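Local coordinates for protein peptidase M42 (Thaumarchaeota archaeon SCGC AB-539-E09, PDB 5DS0) that probably works as a metal-dependent M42-family aminopeptidase of the TET type, removing residues from the N-termini of peptides, at residues A64-E69 against V212-G217; V70-S75 against F85-G90. All coordinates share one frame; numbering follows the deposited sequence.

Glu215 and Val70 join the two contacts beside the cobalt pair. Contact 1 brings the end of strand 60-66 to the loop 212-217 and holds metal ligands from both segments; contact 2 begins at the next residue along the chain, where Val70 leads into a beta hairpin nested inside the loop that contact 1 closes. Their centres are about 14 Å apart, yet they touch: Glu215 CD lies 3.8 Å from Val70 CG1, and Val216 CG1 lies 3.9 Å from Gly89 N. Val70 also brings its side chain to about 5 Å, at the nearest atom, from a cobalt ion. The base of the hairpin thus borders the metal site, and both contacts reach the second subunit.

Contact 1: A64-E69 against V212-G217. With CO (cobalt (II) ion), chain T; CO (cobalt (II) ion), chain U.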
loop_
_atom_site.group_PDB
_atom_site.type_symbol
_atom_site.label_atom_id
_atom_site.label_comp_id
_atom_site.label_asym_id
_atom_site.label_seq_id
_atom_site.Cartn_x
_atom_site.Cartn_y
_atom_site.Cartn_z
ATOM N N ALA C 64 -47.165 4.100 -17.409
ATOM C CA ALA C 64 -46.827 3.645 -16.073
ATOM C C ALA C 64 -45.890 4.603 -15.374
ATOM O O ALA C 64 -44.926 5.074 -15.974
ATOM C CB ALA C 64 -46.192 2.272 -16.138
ATOM N N GLY C 65 -46.188 4.892 -14.111
ATOM C CA GLY C 65 -45.274 5.625 -13.228
ATOM C C GLY C 65 -45.336 5.025 -11.841
ATOM O O GLY C 65 -46.418 4.861 -11.297
ATOM N N HIS C 66 -44.198 4.659 -11.272
ATOM C CA HIS C 66 -44.219 3.940 -10.002
ATOM C C HIS C 66 -44.420 4.886 -8.829
ATOM O O HIS C 66 -43.818 5.953 -8.777
ATOM C CB HIS C 66 -42.974 3.044 -9.818
ATOM C CG HIS C 66 -41.682 3.784 -9.655
ATOM N ND1 HIS C 66 -41.205 4.190 -8.429
ATOM C CD2 HIS C 66 -40.737 4.136 -10.560
ATOM C CE1 HIS C 66 -40.034 4.785 -8.586
ATOM N NE2 HIS C 66 -39.731 4.771 -9.870
ATOM N N THR C 67 -45.279 4.486 -7.891
ATOM C CA THR C 67 -45.583 5.311 -6.737
ATOM C C THR C 67 -44.785 4.932 -5.513
ATOM O O THR C 67 -44.870 5.611 -4.488
ATOM C CB THR C 67 -47.052 5.212 -6.368
ATOM O OG1 THR C 67 -47.401 3.828 -6.214
ATOM C CG2 THR C 67 -47.906 5.843 -7.435
ATOM N N ASP C 68 -44.041 3.837 -5.572
ATOM C CA ASP C 68 -43.143 3.522 -4.463
ATOM C C ASP C 68 -41.962 4.477 -4.482
ATOM O O ASP C 68 -41.545 4.952 -5.539
ATOM C CB ASP C 68 -42.691 2.053 -4.449
ATOM C CG ASP C 68 -41.815 1.679 -5.623
ATOM O OD1 ASP C 68 -42.154 2.038 -6.770
ATOM O OD2 ASP C 68 -40.801 0.982 -5.405
ATOM N N GLU C 69 -41.465 4.783 -3.294
ATOM C CA GLU C 69 -40.295 5.628 -3.115
ATOM C C GLU C 69 -39.225 4.834 -2.390
ATOM O O GLU C 69 -39.501 3.885 -1.655
ATOM C CB GLU C 69 -40.641 6.874 -2.293
ATOM C CG GLU C 69 -41.224 6.547 -0.913
ATOM C CD GLU C 69 -41.559 7.767 -0.077
ATOM O OE1 GLU C 69 -40.664 8.644 0.076
ATOM O OE2 GLU C 69 -42.703 7.832 0.430
ATOM N N VAL C 212 -46.279 -0.489 -8.407
ATOM C CA VAL C 212 -45.604 -0.638 -7.121
ATOM C C VAL C 212 -44.280 -1.369 -7.275
ATOM O O VAL C 212 -44.025 -2.025 -8.283
ATOM C CB VAL C 212 -46.483 -1.382 -6.084
ATOM C CG1 VAL C 212 -47.730 -0.568 -5.771
ATOM C CG2 VAL C 212 -46.846 -2.785 -6.555
ATOM N N GLN C 213 -43.440 -1.229 -6.260
ATOM C CA GLN C 213 -42.197 -1.979 -6.154
ATOM C C GLN C 213 -41.237 -1.886 -7.350
ATOM O O GLN C 213 -40.560 -2.857 -7.661
ATOM C CB GLN C 213 -42.518 -3.453 -5.836
ATOM C CG GLN C 213 -43.155 -3.624 -4.467
ATOM C CD GLN C 213 -43.271 -5.066 -4.031
ATOM O OE1 GLN C 213 -42.313 -5.843 -4.084
ATOM N NE2 GLN C 213 -44.437 -5.419 -3.549
ATOM N N GLU C 214 -41.149 -0.721 -7.995
ATOM C CA GLU C 214 -40.120 -0.493 -9.026
ATOM C C GLU C 214 -38.735 -0.465 -8.410
ATOM O O GLU C 214 -37.813 -1.065 -8.942
ATOM C CB GLU C 214 -40.338 0.833 -9.753
ATOM C CG GLU C 214 -39.508 1.062 -11.026
ATOM C CD GLU C 214 -38.109 1.699 -10.844
ATOM O OE1 GLU C 214 -37.850 2.491 -9.894
ATOM O OE2 GLU C 214 -37.236 1.426 -11.695
ATOM N N GLU C 215 -38.590 0.221 -7.276
ATOM C CA GLU C 215 -37.268 0.515 -6.732
ATOM C C GLU C 215 -36.542 -0.740 -6.206
ATOM O O GLU C 215 -35.343 -0.681 -5.947
ATOM C CB GLU C 215 -37.326 1.606 -5.640
ATOM C CG GLU C 215 -37.877 2.949 -6.100
ATOM C CD GLU C 215 -36.896 3.816 -6.911
ATOM O OE1 GLU C 215 -35.936 3.273 -7.464
ATOM O OE2 GLU C 215 -37.079 5.061 -6.999
ATOM N N VAL C 216 -37.264 -1.852 -6.066
ATOM C CA VAL C 216 -36.680 -3.107 -5.581
ATOM C C VAL C 216 -36.628 -4.220 -6.642
ATOM O O VAL C 216 -36.317 -5.358 -6.300
ATOM C CB VAL C 216 -37.397 -3.668 -4.304
ATOM C CG1 VAL C 216 -37.257 -2.717 -3.135
ATOM C CG2 VAL C 216 -38.863 -3.971 -4.564
ATOM N N GLY C 217 -36.891 -3.915 -7.911
ATOM C CA GLY C 217 -36.772 -4.925 -8.974
ATOM C C GLY C 217 -37.870 -4.963 -10.031
ATOM O O GLY C 217 -38.123 -6.022 -10.632
HETATM CO CO CO T . -37.892 5.366 -10.666
HETATM CO CO CO U . -35.720 5.335 -8.710
#
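Asp68 and Val212 bring the two backbones closest, 5.5 Å between their CA atoms, with 66-69 and 212-215 running 57° apart. The carboxylate of Asp68 receives two successive amides of the facing loop: OD2 takes Glu215 N at 3.0 Å through its syn lone pair, and OD1 takes Glu214 N in a weak bond of 3.2 Å. Ser20 also hydrogen-bonds to OD2, so this buried oxygen has a second partner beside Glu215 N. Asp68 orients His66 as well, since His66 ND1 gives its proton to Asp68 O, almost in the ring plane, at 3.0 Å, and more weakly to OD1. That leaves NE2 of His66 to bind one cobalt ion at 2.1 Å. Over one face of the imidazole comes Glu214, whose CB makes a CH-pi contact 3.5 Å from the ring centroid; a bend at chi2 (-88°) then carries its OE1 back over the same ring, 3.0 Å from the cobalt on His66. Glu215 approaches the ring edge instead, crossing His66 at about a right angle, and its OE1 and OE2 both chelate the second cobalt, OE2 at 2.2 Å. Asp180 is shared by the two metals, Glu237 joins His66 and Glu214 at the first site, and His325 joins Glu215 on the second. Paired metals held by histidines and carboxylates are consistent with the co-catalytic site of M42 aminopeptidases and their zinc-exopeptidase relatives.

Contact 2: V70-S75 against F85-G90; sequences VGFIVS and FNTLGG
Gly71 and Leu88 open the pairing of two antiparallel strands, whose axes stand 149° apart in direction. Four backbone hydrogen bonds join them, reciprocal in both hydrogen-bonded pairs: Gly71 with Leu88, where Leu88 N reaches Gly71 O at 2.9 Å, and Ile73 with Asn86. Between these pairs, Phe72 CA lies 3.2 Å from Asn86 O in a CA-H...O contact. Apolar contacts occupy both faces. On one, Phe72 and Phe85 point the same way, side by side, with CD2 of Phe72 3.8 Å from CD1 of Phe85 and the ring planes 73° apart; Trp91 stacks on Phe72. On the other, Leu88 sends CD1 over Phe72 O and to 4.1 Å from Ile73 CB, while its CD2 meets Ile73 CG2. Cutting Leu88 back to an alanine would probably leave Ile73 without this neighbour and take a packing contact from Tyr265 of the second subunit. Asn86, on this same face, gives its ND2 to a hydrogen bond with Gln294 of the second subunit. With one face turned to strand 100-105 and the other to a neighbouring subunit, this is a beta hairpin of the closed antiparallel barrel, the smaller domain of M42 peptidases, which probably takes part in subunit assembly.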
loop_
_atom_site.group_PDB
_atom_site.type_symbol
_atom_site.label_atom_id
_atom_site.label_comp_id
_atom_site.label_asym_id
_atom_site.label_seq_id
_atom_site.Cartn_x
_atom_site.Cartn_y
_atom_site.Cartn_z
ATOM N N VAL C 70 -37.986 5.240 -2.560
ATOM C CA VAL C 70 -36.940 4.628 -1.773
ATOM C C VAL C 70 -37.228 4.913 -0.313
ATOM O O VAL C 70 -37.768 5.960 0.028
ATOM C CB VAL C 70 -35.543 5.116 -2.180
ATOM C CG1 VAL C 70 -35.245 4.669 -3.611
ATOM C CG2 VAL C 70 -35.405 6.624 -2.035
ATOM N N GLY C 71 -36.882 3.948 0.530
ATOM C CA GLY C 71 -37.155 4.031 1.955
ATOM C C GLY C 71 -36.309 3.064 2.755
ATOM O O GLY C 71 -35.227 2.680 2.342
ATOM N N PHE C 72 -36.796 2.707 3.936
ATOM C CA PHE C 72 -36.089 1.759 4.805
ATOM C C PHE C 72 -37.106 0.892 5.537
ATOM O O PHE C 72 -38.316 1.134 5.463
ATOM C CB PHE C 72 -35.196 2.480 5.826
ATOM C CG PHE C 72 -34.536 3.708 5.295
ATOM C CD1 PHE C 72 -35.185 4.928 5.327
ATOM C CD2 PHE C 72 -33.277 3.648 4.735
ATOM C CE1 PHE C 72 -34.585 6.069 4.820
ATOM C CE2 PHE C 72 -32.675 4.788 4.224
ATOM C CZ PHE C 72 -33.328 5.999 4.273
ATOM N N ILE C 73 -36.603 -0.094 6.258
ATOM C CA ILE C 73 -37.437 -0.983 7.009
ATOM C C ILE C 73 -36.699 -1.337 8.294
ATOM O O ILE C 73 -35.483 -1.527 8.282
ATOM C CB ILE C 73 -37.773 -2.233 6.171
ATOM C CG1 ILE C 73 -38.806 -3.103 6.884
ATOM C CG2 ILE C 73 -36.525 -3.056 5.856
ATOM C CD1 ILE C 73 -39.460 -4.111 5.969
ATOM N N VAL C 74 -37.441 -1.458 9.392
ATOM C CA VAL C 74 -36.838 -1.739 10.692
ATOM C C VAL C 74 -36.334 -3.186 10.727
ATOM O O VAL C 74 -37.089 -4.126 10.473
ATOM C CB VAL C 74 -37.834 -1.529 11.849
ATOM C CG1 VAL C 74 -37.191 -1.853 13.181
ATOM C CG2 VAL C 74 -38.330 -0.103 11.873
ATOM N N SER C 75 -35.052 -3.354 11.047
ATOM C CA SER C 75 -34.437 -4.686 11.095
ATOM C C SER C 75 -34.201 -5.194 12.520
ATOM O O SER C 75 -34.014 -6.382 12.712
ATOM C CB SER C 75 -33.136 -4.716 10.282
ATOM O OG SER C 75 -32.102 -3.968 10.891
ATOM N N PHE C 85 -31.782 -0.771 10.510
ATOM C CA PHE C 85 -32.671 -0.787 9.355
ATOM C C PHE C 85 -32.004 -1.399 8.131
ATOM O O PHE C 85 -30.794 -1.343 8.004
ATOM C CB PHE C 85 -33.123 0.640 9.030
ATOM C CG PHE C 85 -31.996 1.574 8.698
ATOM C CD1 PHE C 85 -31.512 1.671 7.399
ATOM C CD2 PHE C 85 -31.421 2.345 9.668
ATOM C CE1 PHE C 85 -30.464 2.518 7.090
ATOM C CE2 PHE C 85 -30.377 3.203 9.373
ATOM C CZ PHE C 85 -29.893 3.291 8.082
ATOM N N ASN C 86 -32.807 -1.931 7.223
ATOM C CA ASN C 86 -32.341 -2.231 5.886
ATOM C C ASN C 86 -32.905 -1.215 4.930
ATOM O O ASN C 86 -33.948 -0.613 5.195
ATOM C CB ASN C 86 -32.759 -3.625 5.484
ATOM C CG ASN C 86 -31.840 -4.683 6.065
ATOM O OD1 ASN C 86 -30.640 -4.639 5.845
ATOM N ND2 ASN C 86 -32.396 -5.630 6.806
ATOM N N THR C 87 -32.212 -1.014 3.820
ATOM C CA THR C 87 -32.669 -0.085 2.806
ATOM C C THR C 87 -33.691 -0.745 1.907
ATOM O O THR C 87 -33.647 -1.955 1.697
ATOM C CB THR C 87 -31.526 0.385 1.918
ATOM O OG1 THR C 87 -30.977 -0.721 1.213
ATOM C CG2 THR C 87 -30.422 1.045 2.736
ATOM N N LEU C 88 -34.629 0.053 1.402
ATOM C CA LEU C 88 -35.604 -0.381 0.406
ATOM C C LEU C 88 -35.357 0.443 -0.824
ATOM O O LEU C 88 -35.803 1.582 -0.912
ATOM C CB LEU C 88 -37.025 -0.150 0.896
ATOM C CG LEU C 88 -37.434 -0.962 2.119
ATOM C CD1 LEU C 88 -38.858 -0.625 2.549
ATOM C CD2 LEU C 88 -37.316 -2.459 1.843
ATOM N N GLY C 89 -34.636 -0.129 -1.780
ATOM C CA GLY C 89 -34.241 0.594 -2.992
ATOM C C GLY C 89 -32.829 1.095 -2.817
ATOM O O GLY C 89 -32.261 0.991 -1.737
ATOM N N GLY C 90 -32.261 1.623 -3.890
ATOM C CA GLY C 90 -30.859 2.014 -3.904
ATOM C C GLY C 90 -30.648 3.370 -3.277
ATOM O O GLY C 90 -31.228 4.355 -3.729
#